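Local coordinates for protein alpha-1,2-mannosidase (Trichoderma reesei, PDB 1HCU) that probably trims alpha-1,2-linked mannose residues from the high-mannose glycans of N-glycosylated proteins, as a calcium-dependent glycosyl hydrolase of family 47, at residues Leu290-Ser295 with Ser337-Thr342; Ser305-Ser310 with Ile389-Thr394; Gly351-Ala356 with Val383-Tyr388; Tyr431-Asp436 with Gly444-Met449. All coordinates share one frame; numbering follows the deposited sequence.

Contact 1 (Leu290-Ser295 with Ser337-Thr342)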
loop_
_atom_site.group_PDB
_atom_site.type_symbol
_atom_site.label_atom_id
_atom_site.label_comp_id
_atom_site.label_asym_id
_atom_site.label_seq_id
_atom_site.Cartn_x
_atom_site.Cartn_y
_atom_site.Cartn_z
ATOM N N LEU A 290 4.520 18.768 15.521
ATOM C CA LEU A 290 4.543 17.629 14.623
ATOM C C LEU A 290 4.399 16.320 15.373
ATOM O O LEU A 290 4.855 16.186 16.508
ATOM C CB LEU A 290 5.855 17.603 13.847
ATOM C CG LEU A 290 5.889 18.106 12.407
ATOM C CD1 LEU A 290 4.946 19.270 12.164
ATOM C CD2 LEU A 290 7.310 18.492 12.127
ATOM N N THR A 291 3.765 15.352 14.727
ATOM C CA THR A 291 3.593 14.051 15.329
ATOM C C THR A 291 3.942 12.940 14.346
ATOM O O THR A 291 3.331 12.838 13.281
ATOM C CB THR A 291 2.147 13.837 15.800
ATOM O OG1 THR A 291 1.818 14.808 16.805
ATOM C CG2 THR A 291 1.992 12.437 16.385
ATOM N N PHE A 292 4.922 12.113 14.711
ATOM C CA PHE A 292 5.347 10.977 13.888
ATOM C C PHE A 292 5.173 9.686 14.689
ATOM O O PHE A 292 4.971 9.721 15.903
ATOM C CB PHE A 292 6.829 11.095 13.486
ATOM C CG PHE A 292 7.141 12.297 12.639
ATOM C CD1 PHE A 292 6.471 12.516 11.434
ATOM C CD2 PHE A 292 8.091 13.228 13.055
ATOM C CE1 PHE A 292 6.742 13.643 10.663
ATOM C CE2 PHE A 292 8.370 14.362 12.286
ATOM C CZ PHE A 292 7.696 14.570 11.093
ATOM N N LEU A 293 5.261 8.548 14.009
ATOM C CA LEU A 293 5.134 7.259 14.680
ATOM C C LEU A 293 6.520 6.638 14.872
ATOM O O LEU A 293 7.281 6.475 13.906
ATOM C CB LEU A 293 4.237 6.307 13.868
ATOM C CG LEU A 293 2.762 6.715 13.706
ATOM C CD1 LEU A 293 1.940 5.581 13.074
ATOM C CD2 LEU A 293 2.198 7.060 15.070
ATOM N N SER A 294 6.854 6.315 16.122
ATOM C CA SER A 294 8.137 5.690 16.436
ATOM C C SER A 294 7.979 4.186 16.266
ATOM O O SER A 294 6.855 3.681 16.210
ATOM C CB SER A 294 8.549 5.962 17.890
ATOM O OG SER A 294 8.861 7.327 18.118
ATOM N N SER A 295 9.106 3.483 16.176
ATOM C CA SER A 295 9.105 2.031 16.067
ATOM C C SER A 295 9.263 1.579 17.508
ATOM O O SER A 295 9.537 2.403 18.386
ATOM C CB SER A 295 10.294 1.544 15.244
ATOM O OG SER A 295 11.509 1.882 15.886
ATOM N N SER A 337 -0.981 15.269 8.126
ATOM C CA SER A 337 -0.387 16.595 8.141
ATOM C C SER A 337 1.094 16.568 8.495
ATOM O O SER A 337 1.913 17.218 7.839
ATOM C CB SER A 337 -1.129 17.473 9.149
ATOM O OG SER A 337 -0.498 18.726 9.288
ATOM N N SER A 338 1.442 15.816 9.532
ATOM C CA SER A 338 2.830 15.743 9.961
ATOM C C SER A 338 3.739 15.140 8.908
ATOM O O SER A 338 4.822 15.662 8.644
ATOM C CB SER A 338 2.939 14.948 11.262
ATOM O OG SER A 338 2.490 15.723 12.355
ATOM N N TYR A 339 3.297 14.042 8.308
ATOM C CA TYR A 339 4.087 13.382 7.285
ATOM C C TYR A 339 4.180 14.227 6.013
ATOM O O TYR A 339 5.144 14.116 5.256
ATOM C CB TYR A 339 3.512 11.991 7.014
ATOM C CG TYR A 339 3.993 10.968 8.025
ATOM C CD1 TYR A 339 5.177 10.271 7.815
ATOM C CD2 TYR A 339 3.297 10.739 9.221
ATOM C CE1 TYR A 339 5.669 9.376 8.754
ATOM C CE2 TYR A 339 3.785 9.840 10.173
ATOM C CZ TYR A 339 4.975 9.165 9.927
ATOM O OH TYR A 339 5.485 8.277 10.847
ATOM N N PHE A 340 3.193 15.089 5.781
ATOM C CA PHE A 340 3.272 15.947 4.608
ATOM C C PHE A 340 4.362 16.990 4.843
ATOM O O PHE A 340 4.960 17.497 3.900
ATOM C CB PHE A 340 1.950 16.656 4.332
ATOM C CG PHE A 340 2.027 17.617 3.185
ATOM C CD1 PHE A 340 2.079 17.154 1.873
ATOM C CD2 PHE A 340 2.118 18.982 3.420
ATOM C CE1 PHE A 340 2.223 18.044 0.809
ATOM C CE2 PHE A 340 2.263 19.877 2.370
ATOM C CZ PHE A 340 2.315 19.409 1.057
ATOM N N GLY A 341 4.620 17.291 6.114
ATOM C CA GLY A 341 5.651 18.254 6.468
ATOM C C GLY A 341 7.040 17.793 6.049
ATOM O O GLY A 341 7.961 18.611 5.960
ATOM N N THR A 342 7.209 16.490 5.804
ATOM C CA THR A 342 8.516 15.972 5.374
ATOM C C THR A 342 8.629 16.140 3.858
ATOM O O THR A 342 9.697 15.966 3.271
ATOM C CB THR A 342 8.724 14.469 5.743
ATOM O OG1 THR A 342 7.739 13.659 5.082
ATOM C CG2 THR A 342 8.627 14.266 7.254
#
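Phe-292 leans from its strand onto helix 326-344 and meets Tyr-339 in a T-shaped stack, the ring planes 77° apart. Starting at CB, which lies 4.1 Å from Tyr-339 OH, the side chain runs out over the tyrosine: CD1 sits 3.9 Å above the plane of the Tyr-339 ring, over its centre. One atom further, CE1 comes edge-on to Ser-338 O at 3.4 Å, and at the far end CZ touches Thr-342 CG2 at 4.0 Å. A flat apolar ring suits this place because its edge can press on an aromatic face while its far end packs on a methyl. Polar bonds flank the stack. Ser-338 OG, small enough to lie close to the strand, accepts Thr-291 N at 2.7 Å and is also bonded to Lys-334 O. Tyr-339 OH accepts Leu-293 N at 3.2 Å in a nearly straight bond (168°), and it has a second partner in Ser-305 OG. A leucine in place of Tyr-339 would probably leave Leu-293 N without its acceptor and deprive Phe-292 of the face it stacks on. The result is a buried seam in which an antiparallel sheet packs on a long helix of the alpha/alpha barrel characteristic of family 47.

Contact 2 (Ser305-Ser310 with Ile389-Thr394)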
loop_
_atom_site.group_PDB
_atom_site.type_symbol
_atom_site.label_atom_id
_atom_site.label_comp_id
_atom_site.label_asym_id
_atom_site.label_seq_id
_atom_site.Cartn_x
_atom_site.Cartn_y
_atom_site.Cartn_z
ATOM N N SER A 305 11.330 6.879 11.385
ATOM C CA SER A 305 10.180 6.558 10.558
ATOM C C SER A 305 10.505 6.795 9.086
ATOM O O SER A 305 11.652 7.052 8.734
ATOM C CB SER A 305 8.981 7.399 11.002
ATOM O OG SER A 305 7.761 6.851 10.547
ATOM N N GLY A 306 9.506 6.706 8.217
ATOM C CA GLY A 306 9.776 6.905 6.805
ATOM C C GLY A 306 8.512 6.977 5.991
ATOM O O GLY A 306 7.413 6.980 6.535
ATOM N N HIS A 307 8.671 7.007 4.675
ATOM C CA HIS A 307 7.537 7.112 3.769
ATOM C C HIS A 307 6.517 5.971 3.876
ATOM O O HIS A 307 5.329 6.182 3.632
ATOM C CB HIS A 307 8.058 7.235 2.340
ATOM C CG HIS A 307 7.095 7.887 1.401
ATOM N ND1 HIS A 307 5.881 7.325 1.073
ATOM C CD2 HIS A 307 7.175 9.047 0.707
ATOM C CE1 HIS A 307 5.255 8.109 0.213
ATOM N NE2 HIS A 307 6.018 9.158 -0.026
ATOM N N LEU A 308 6.959 4.770 4.240
ATOM C CA LEU A 308 6.022 3.644 4.354
ATOM C C LEU A 308 5.004 3.887 5.463
ATOM O O LEU A 308 3.812 3.626 5.288
ATOM C CB LEU A 308 6.764 2.321 4.625
ATOM C CG LEU A 308 7.595 1.709 3.490
ATOM C CD1 LEU A 308 8.311 0.456 3.992
ATOM C CD2 LEU A 308 6.690 1.366 2.308
ATOM N N ALA A 309 5.473 4.399 6.598
ATOM C CA ALA A 309 4.581 4.662 7.727
ATOM C C ALA A 309 3.613 5.819 7.488
ATOM O O ALA A 309 2.677 6.009 8.261
ATOM C CB ALA A 309 5.391 4.931 8.984
ATOM N N SER A 310 3.820 6.589 6.423
ATOM C CA SER A 310 2.932 7.717 6.186
ATOM C C SER A 310 1.521 7.297 5.767
ATOM O O SER A 310 0.628 8.135 5.668
ATOM C CB SER A 310 3.528 8.669 5.143
ATOM O OG SER A 310 3.550 8.080 3.858
ATOM N N ILE A 389 11.128 6.586 -4.521
ATOM C CA ILE A 389 10.856 5.686 -5.633
ATOM C C ILE A 389 9.398 5.640 -6.052
ATOM O O ILE A 389 8.845 4.575 -6.344
ATOM C CB ILE A 389 11.364 4.245 -5.336
ATOM C CG1 ILE A 389 10.577 3.606 -4.193
ATOM C CG2 ILE A 389 12.834 4.294 -4.950
ATOM C CD1 ILE A 389 10.983 2.158 -3.930
ATOM N N LEU A 390 8.777 6.815 -6.075
ATOM C CA LEU A 390 7.392 6.954 -6.504
ATOM C C LEU A 390 6.355 6.322 -5.565
ATOM O O LEU A 390 5.294 5.879 -6.023
ATOM C CB LEU A 390 7.260 6.379 -7.929
ATOM C CG LEU A 390 8.269 6.917 -8.968
ATOM C CD1 LEU A 390 8.081 6.258 -10.328
ATOM C CD2 LEU A 390 8.079 8.439 -9.102
ATOM N N ARG A 391 6.643 6.288 -4.262
ATOM C CA ARG A 391 5.697 5.707 -3.304
ATOM C C ARG A 391 4.411 6.517 -3.234
ATOM O O ARG A 391 4.383 7.685 -3.609
ATOM C CB ARG A 391 6.323 5.572 -1.913
ATOM C CG ARG A 391 7.375 4.456 -1.858
ATOM C CD ARG A 391 7.759 4.133 -0.436
ATOM N NE ARG A 391 8.892 3.215 -0.318
ATOM C CZ ARG A 391 8.884 1.924 -0.653
ATOM N NH1 ARG A 391 7.791 1.352 -1.152
ATOM N NH2 ARG A 391 9.975 1.194 -0.453
ATOM N N PRO A 392 3.325 5.901 -2.759
ATOM C CA PRO A 392 2.057 6.626 -2.688
ATOM C C PRO A 392 1.471 6.900 -1.307
ATOM O O PRO A 392 0.481 7.627 -1.188
ATOM C CB PRO A 392 1.143 5.720 -3.480
ATOM C CG PRO A 392 1.558 4.354 -2.919
ATOM C CD PRO A 392 3.086 4.443 -2.770
ATOM N N GLU A 393 2.065 6.327 -0.271
ATOM C CA GLU A 393 1.528 6.470 1.073
ATOM C C GLU A 393 1.055 7.848 1.523
ATOM O O GLU A 393 0.028 7.959 2.182
ATOM C CB GLU A 393 2.524 5.923 2.094
ATOM C CG GLU A 393 2.772 4.432 1.949
ATOM C CD GLU A 393 3.780 4.113 0.866
ATOM O OE1 GLU A 393 3.913 2.926 0.514
ATOM O OE2 GLU A 393 4.444 5.040 0.374
ATOM N N THR A 394 1.794 8.894 1.181
ATOM C CA THR A 394 1.418 10.236 1.596
ATOM C C THR A 394 0.205 10.761 0.826
ATOM O O THR A 394 -0.722 11.335 1.422
ATOM C CB THR A 394 2.631 11.171 1.465
ATOM O OG1 THR A 394 3.640 10.745 2.390
ATOM C CG2 THR A 394 2.250 12.607 1.767
#
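His-307 holds its ring anti to the backbone N (chi1 -157°), which carries it between Arg-391 and Thr-394, while Glu-393 is bent at chi2 (82°) and brings its carboxylate back to the ring edge. Arg-391 CB lies over one face of the imidazole, a CH-pi contact of 3.8 Å to the ring centroid; Thr-394 OG1 lies over the opposite face, towards the rim. His-307 ND1 gives Glu-393 OE2 a weak hydrogen bond of 2.8 Å, bent to 126°, with the carboxylate turned almost perpendicular to the ring. NE2 is bonded to Tyr-343 OH; with a nitrogen on either side of CE1, the imidazole can serve both partners, which probably limits its rotation. Beyond CG the arginine stays extended, and its guanidinium is sandwiched between Leu-308 CD2, 3.6 Å from NH1, and Ile-389 CD1 on its other face; NE forms a salt bridge with Glu-353. Ser-310 is a compact relay: OG donates to His-307 O at 2.6 Å and accepts from Thr-394 OG1 at 3.0 Å. Glu-393 is a predicted active-site residue near the bound calcium ion, and His-307 touches it directly, while Arg-391 reaches the predicted proton donor. The contact joins the turn that leaves strand 300-306 to the start of helix 393-405, with helix 326-344 packing against Ser-310 and Thr-394 and helix 451-465 against Pro-392.

Contact 3 (Gly351-Ala356 with Val383-Tyr388)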
loop_
_atom_site.group_PDB
_atom_site.type_symbol
_atom_site.label_atom_id
_atom_site.label_comp_id
_atom_site.label_asym_id
_atom_site.label_seq_id
_atom_site.Cartn_x
_atom_site.Cartn_y
_atom_site.Cartn_z
ATOM N N GLY A 351 8.915 14.056 0.017
ATOM C CA GLY A 351 9.316 13.429 1.271
ATOM C C GLY A 351 10.415 12.381 1.162
ATOM O O GLY A 351 10.504 11.680 0.158
ATOM N N PRO A 352 11.269 12.247 2.191
ATOM C CA PRO A 352 12.368 11.276 2.211
ATOM C C PRO A 352 11.883 9.853 2.473
ATOM O O PRO A 352 10.788 9.650 2.981
ATOM C CB PRO A 352 13.263 11.795 3.333
ATOM C CG PRO A 352 12.269 12.356 4.303
ATOM C CD PRO A 352 11.287 13.088 3.405
ATOM N N GLU A 353 12.712 8.878 2.114
ATOM C CA GLU A 353 12.395 7.465 2.297
ATOM C C GLU A 353 12.461 7.121 3.779
ATOM O O GLU A 353 11.645 6.356 4.303
ATOM C CB GLU A 353 13.406 6.623 1.531
ATOM C CG GLU A 353 12.784 5.580 0.654
ATOM C CD GLU A 353 12.361 4.381 1.432
ATOM O OE1 GLU A 353 13.077 4.057 2.397
ATOM O OE2 GLU A 353 11.343 3.759 1.083
ATOM N N GLY A 354 13.451 7.703 4.442
ATOM C CA GLY A 354 13.632 7.489 5.858
ATOM C C GLY A 354 14.089 8.783 6.501
ATOM O O GLY A 354 14.900 9.506 5.921
ATOM N N PHE A 355 13.556 9.080 7.683
ATOM C CA PHE A 355 13.923 10.284 8.413
ATOM C C PHE A 355 13.869 10.012 9.910
ATOM O O PHE A 355 13.260 9.035 10.349
ATOM C CB PHE A 355 12.995 11.459 8.044
ATOM C CG PHE A 355 11.552 11.255 8.438
ATOM C CD1 PHE A 355 11.088 11.643 9.691
ATOM C CD2 PHE A 355 10.657 10.665 7.547
ATOM C CE1 PHE A 355 9.754 11.452 10.054
ATOM C CE2 PHE A 355 9.320 10.469 7.901
ATOM C CZ PHE A 355 8.868 10.864 9.156
ATOM N N ALA A 356 14.510 10.877 10.691
ATOM C CA ALA A 356 14.539 10.699 12.140
ATOM C C ALA A 356 14.497 12.025 12.909
ATOM O O ALA A 356 14.644 13.099 12.334
ATOM C CB ALA A 356 15.782 9.903 12.531
ATOM N N VAL A 383 17.058 13.699 7.404
ATOM C CA VAL A 383 16.966 12.585 6.470
ATOM C C VAL A 383 18.007 11.511 6.703
ATOM O O VAL A 383 19.182 11.808 6.894
ATOM C CB VAL A 383 17.116 13.076 5.016
ATOM C CG1 VAL A 383 16.827 11.937 4.045
ATOM C CG2 VAL A 383 16.190 14.254 4.771
ATOM N N THR A 384 17.559 10.259 6.668
ATOM C CA THR A 384 18.435 9.110 6.848
ATOM C C THR A 384 18.496 8.313 5.537
ATOM O O THR A 384 19.477 7.624 5.261
ATOM C CB THR A 384 17.929 8.184 7.987
ATOM O OG1 THR A 384 16.584 7.784 7.717
ATOM C CG2 THR A 384 17.972 8.905 9.337
ATOM N N ALA A 385 17.435 8.420 4.737
ATOM C CA ALA A 385 17.342 7.733 3.449
ATOM C C ALA A 385 16.714 8.755 2.513
ATOM O O ALA A 385 15.494 8.912 2.479
ATOM C CB ALA A 385 16.459 6.504 3.565
ATOM N N PRO A 386 17.550 9.453 1.733
ATOM C CA PRO A 386 17.184 10.501 0.774
ATOM C C PRO A 386 16.394 10.175 -0.483
ATOM O O PRO A 386 15.705 11.048 -1.016
ATOM C CB PRO A 386 18.533 11.136 0.442
ATOM C CG PRO A 386 19.458 9.954 0.478
ATOM C CD PRO A 386 19.008 9.205 1.712
ATOM N N TYR A 387 16.472 8.944 -0.969
ATOM C CA TYR A 387 15.759 8.629 -2.200
ATOM C C TYR A 387 14.239 8.578 -2.111
ATOM O O TYR A 387 13.649 8.544 -1.026
ATOM C CB TYR A 387 16.281 7.319 -2.801
ATOM C CG TYR A 387 16.277 6.148 -1.854
ATOM C CD1 TYR A 387 17.348 5.917 -0.982
ATOM C CD2 TYR A 387 15.195 5.272 -1.815
ATOM C CE1 TYR A 387 17.334 4.834 -0.092
ATOM C CE2 TYR A 387 15.172 4.192 -0.931
ATOM C CZ TYR A 387 16.238 3.985 -0.078
ATOM O OH TYR A 387 16.186 2.936 0.801
ATOM N N TYR A 388 13.622 8.597 -3.288
ATOM C CA TYR A 388 12.175 8.522 -3.459
ATOM C C TYR A 388 11.923 7.639 -4.691
ATOM O O TYR A 388 12.446 7.908 -5.782
ATOM C CB TYR A 388 11.568 9.914 -3.691
ATOM C CG TYR A 388 10.082 9.865 -3.995
ATOM C CD1 TYR A 388 9.159 9.467 -3.025
ATOM C CD2 TYR A 388 9.604 10.171 -5.270
ATOM C CE1 TYR A 388 7.801 9.373 -3.321
ATOM C CE2 TYR A 388 8.248 10.081 -5.577
ATOM C CZ TYR A 388 7.352 9.683 -4.600
ATOM O OH TYR A 388 6.009 9.598 -4.901
HETATM O O HOH W 1 10.845 8.774 -0.465
#
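Gly-354 and Ala-385 lie at the tight heart of this contact, their CA atoms 4.4 Å apart in an antiparallel hydrogen-bonded pair. Gly-354 O receives both Thr-384 N, at 2.9 Å, and Ala-385 N, at 3.0 Å, the two donors arriving from the same face above its carbonyl plane. Ala-385 O in turn takes Gly-354 N at 3.1 Å, in plane and on a lone pair, together with a weaker bond from Glu-353 N. Glycine suits the site because a CB there would clash with Thr-384 OG1 and press on the methyl of Ala-385. Beside this pair Pro-352 CB packs on Val-383 CG1 at 3.6 Å, a proline ring against a branched side chain, both buried. The other end is looser: water 1 donates to Gly-351 O and to Tyr-387 O, bridging the two segments where they are loop and no longer paired, and the exposed Tyr-387 turns one ring face to Glu-353. CB of the glutamate stands 4.1 Å from the ring centroid, 19° off the normal, and its carboxylate lies almost parallel to the ring. With an alanine in place of Glu-353 that CB contact would remain, but Arg-391 would probably lose its salt-bridge mate. Paired classic beta bulges thus shape the sheet margin at the predicted active site, where Glu-353 is the predicted proton donor.

Contact 4 (Tyr431-Asp436 with Gly444-Met449)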
loop_
_atom_site.group_PDB
_atom_site.type_symbol
_atom_site.label_atom_id
_atom_site.label_comp_id
_atom_site.label_asym_id
_atom_site.label_seq_id
_atom_site.Cartn_x
_atom_site.Cartn_y
_atom_site.Cartn_z
ATOM N N TYR A 431 8.342 8.771 -15.842
ATOM C CA TYR A 431 8.745 9.190 -14.501
ATOM C C TYR A 431 9.622 8.120 -13.865
ATOM O O TYR A 431 9.507 6.933 -14.171
ATOM C CB TYR A 431 7.510 9.466 -13.624
ATOM C CG TYR A 431 6.580 10.516 -14.202
ATOM C CD1 TYR A 431 5.624 10.176 -15.160
ATOM C CD2 TYR A 431 6.709 11.862 -13.851
ATOM C CE1 TYR A 431 4.823 11.149 -15.759
ATOM C CE2 TYR A 431 5.914 12.850 -14.446
ATOM C CZ TYR A 431 4.976 12.485 -15.403
ATOM O OH TYR A 431 4.220 13.454 -16.035
ATOM N N SER A 432 10.490 8.540 -12.963
ATOM C CA SER A 432 11.402 7.603 -12.343
ATOM C C SER A 432 11.748 7.944 -10.904
ATOM O O SER A 432 11.529 9.062 -10.441
ATOM C CB SER A 432 12.694 7.546 -13.171
ATOM O OG SER A 432 13.719 6.845 -12.493
ATOM N N SER A 433 12.290 6.951 -10.210
ATOM C CA SER A 433 12.725 7.108 -8.834
ATOM C C SER A 433 13.870 8.105 -8.878
ATOM O O SER A 433 14.599 8.174 -9.869
ATOM C CB SER A 433 13.251 5.779 -8.288
ATOM O OG SER A 433 12.332 4.728 -8.507
ATOM N N ILE A 434 14.028 8.862 -7.799
ATOM C CA ILE A 434 15.082 9.864 -7.708
ATOM C C ILE A 434 16.030 9.601 -6.541
ATOM O O ILE A 434 15.632 9.046 -5.513
ATOM C CB ILE A 434 14.484 11.272 -7.580
ATOM C CG1 ILE A 434 13.430 11.295 -6.464
ATOM C CG2 ILE A 434 13.894 11.687 -8.913
ATOM C CD1 ILE A 434 12.893 12.676 -6.137
ATOM N N ASN A 435 17.281 10.027 -6.701
ATOM C CA ASN A 435 18.319 9.814 -5.700
ATOM C C ASN A 435 18.313 10.657 -4.427
ATOM O O ASN A 435 18.381 10.116 -3.327
ATOM C CB ASN A 435 19.699 9.944 -6.353
ATOM C CG ASN A 435 19.909 8.955 -7.483
ATOM O OD1 ASN A 435 19.624 7.766 -7.346
ATOM N ND2 ASN A 435 20.420 9.441 -8.604
ATOM N N ASP A 436 18.252 11.977 -4.560
ATOM C CA ASP A 436 18.300 12.827 -3.381
ATOM C C ASP A 436 17.154 13.816 -3.294
ATOM O O ASP A 436 17.101 14.806 -4.024
ATOM C CB ASP A 436 19.614 13.590 -3.356
ATOM C CG ASP A 436 19.955 14.119 -1.984
ATOM O OD1 ASP A 436 19.028 14.404 -1.191
ATOM O OD2 ASP A 436 21.163 14.263 -1.708
ATOM N N GLY A 444 18.907 13.428 -9.410
ATOM C CA GLY A 444 19.153 12.493 -10.492
ATOM C C GLY A 444 18.254 11.280 -10.378
ATOM O O GLY A 444 18.017 10.770 -9.278
ATOM N N ALA A 445 17.752 10.830 -11.525
ATOM C CA ALA A 445 16.863 9.672 -11.622
ATOM C C ALA A 445 17.650 8.379 -11.507
ATOM O O ALA A 445 18.770 8.295 -12.002
ATOM C CB ALA A 445 16.133 9.700 -12.958
ATOM N N SER A 446 17.067 7.371 -10.861
ATOM C CA SER A 446 17.745 6.081 -10.715
ATOM C C SER A 446 17.279 5.104 -11.792
ATOM O O SER A 446 17.583 3.916 -11.742
ATOM C CB SER A 446 17.522 5.498 -9.312
ATOM O OG SER A 446 16.158 5.496 -8.934
ATOM N N ASP A 447 16.539 5.631 -12.763
ATOM C CA ASP A 447 16.036 4.860 -13.898
ATOM C C ASP A 447 15.152 3.662 -13.541
ATOM O O ASP A 447 15.510 2.510 -13.783
ATOM C CB ASP A 447 17.226 4.412 -14.755
ATOM C CG ASP A 447 16.805 3.861 -16.105
ATOM O OD1 ASP A 447 15.830 4.382 -16.692
ATOM O OD2 ASP A 447 17.466 2.916 -16.584
ATOM N N ASP A 448 13.986 3.939 -12.969
ATOM C CA ASP A 448 13.055 2.881 -12.595
ATOM C C ASP A 448 11.660 3.441 -12.331
ATOM O O ASP A 448 11.505 4.511 -11.756
ATOM C CB ASP A 448 13.564 2.134 -11.361
ATOM C CG ASP A 448 12.583 1.079 -10.876
ATOM O OD1 ASP A 448 12.246 0.156 -11.650
ATOM O OD2 ASP A 448 12.145 1.178 -9.711
ATOM N N MET A 449 10.648 2.709 -12.780
ATOM C CA MET A 449 9.262 3.117 -12.610
ATOM C C MET A 449 8.467 1.922 -12.083
ATOM O O MET A 449 7.966 1.101 -12.850
ATOM C CB MET A 449 8.700 3.610 -13.952
ATOM C CG MET A 449 7.279 4.150 -13.887
ATOM S SD MET A 449 6.840 5.221 -15.314
ATOM C CE MET A 449 6.093 4.044 -16.417
HETATM O O HOH W 2 16.109 5.887 -6.372
HETATM O O HOH W 3 21.371 7.750 -10.892
#
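Two irregular stretches of one loop, between strand 430-431 and helix 451-465, pair here, Ser-432 to Asn-435 binding Gly-444 to Asp-448 mostly through backbone atoms, with a single bridge at Ile-434 and Ala-445. At one end Asn-435 N reaches Gly-444 O at 2.8 Å. In the middle Ser-433 O accepts Ser-446 N at 2.8 Å, and further on Ser-433 N gives a 3.0 Å bond to Asp-448 O. A serine hydroxyl takes part as well: Ser-432 OG, set anti to its own N (chi1 169°), accepts Asp-448 N at 3.0 Å in a bond of 166° and donates to Ser-433 O at 3.1 Å. The hydroxyl thus seems to stand in for a backbone acceptor. Gly-444 suits its place because, at a phi of 104°, any CB would jam against the preceding carbonyl oxygen and crowd Asn-435 ND2. Water 3 links that amide nitrogen to Ala-445 O on the exposed rim. Towards the buried end, Met-449, extended through chi1 and chi2, lays SD 3.4 Å from Tyr-431 O, a long unbranched apolar side chain that suits this buried end. Helix 13-33 touches both Tyr-431 and Met-449, strand 39-41 packs on Asp-448, and strand 426-427 lies against Ser-432 and Ala-445; on the Ile-434 side the loop holding Tyr-388 joins by a backbone hydrogen bond.

Following the chain from its N terminus, contact 1 opens at Leu-290 and closes when helix 326-344 returns to its strand. Before that, contact 2 has opened at Ser-305; it closes only at 389-394, so these two loops cross. Contact 3 begins after contact 1 has closed and lies nested inside the loop of contact 2. Contact 4 follows in series, a short loop of its own. Contacts 1, 2 and 3 share one antiparallel sheet, tying neighbouring strands to helices 326-344 and 393-405, and contacts 2 and 3 meet around predicted active-site residues. Contact 4 touches contacts 2 and 3, through Ser-433 against Ile-389 and Ile-434 N to Tyr-388 O, but not contact 1.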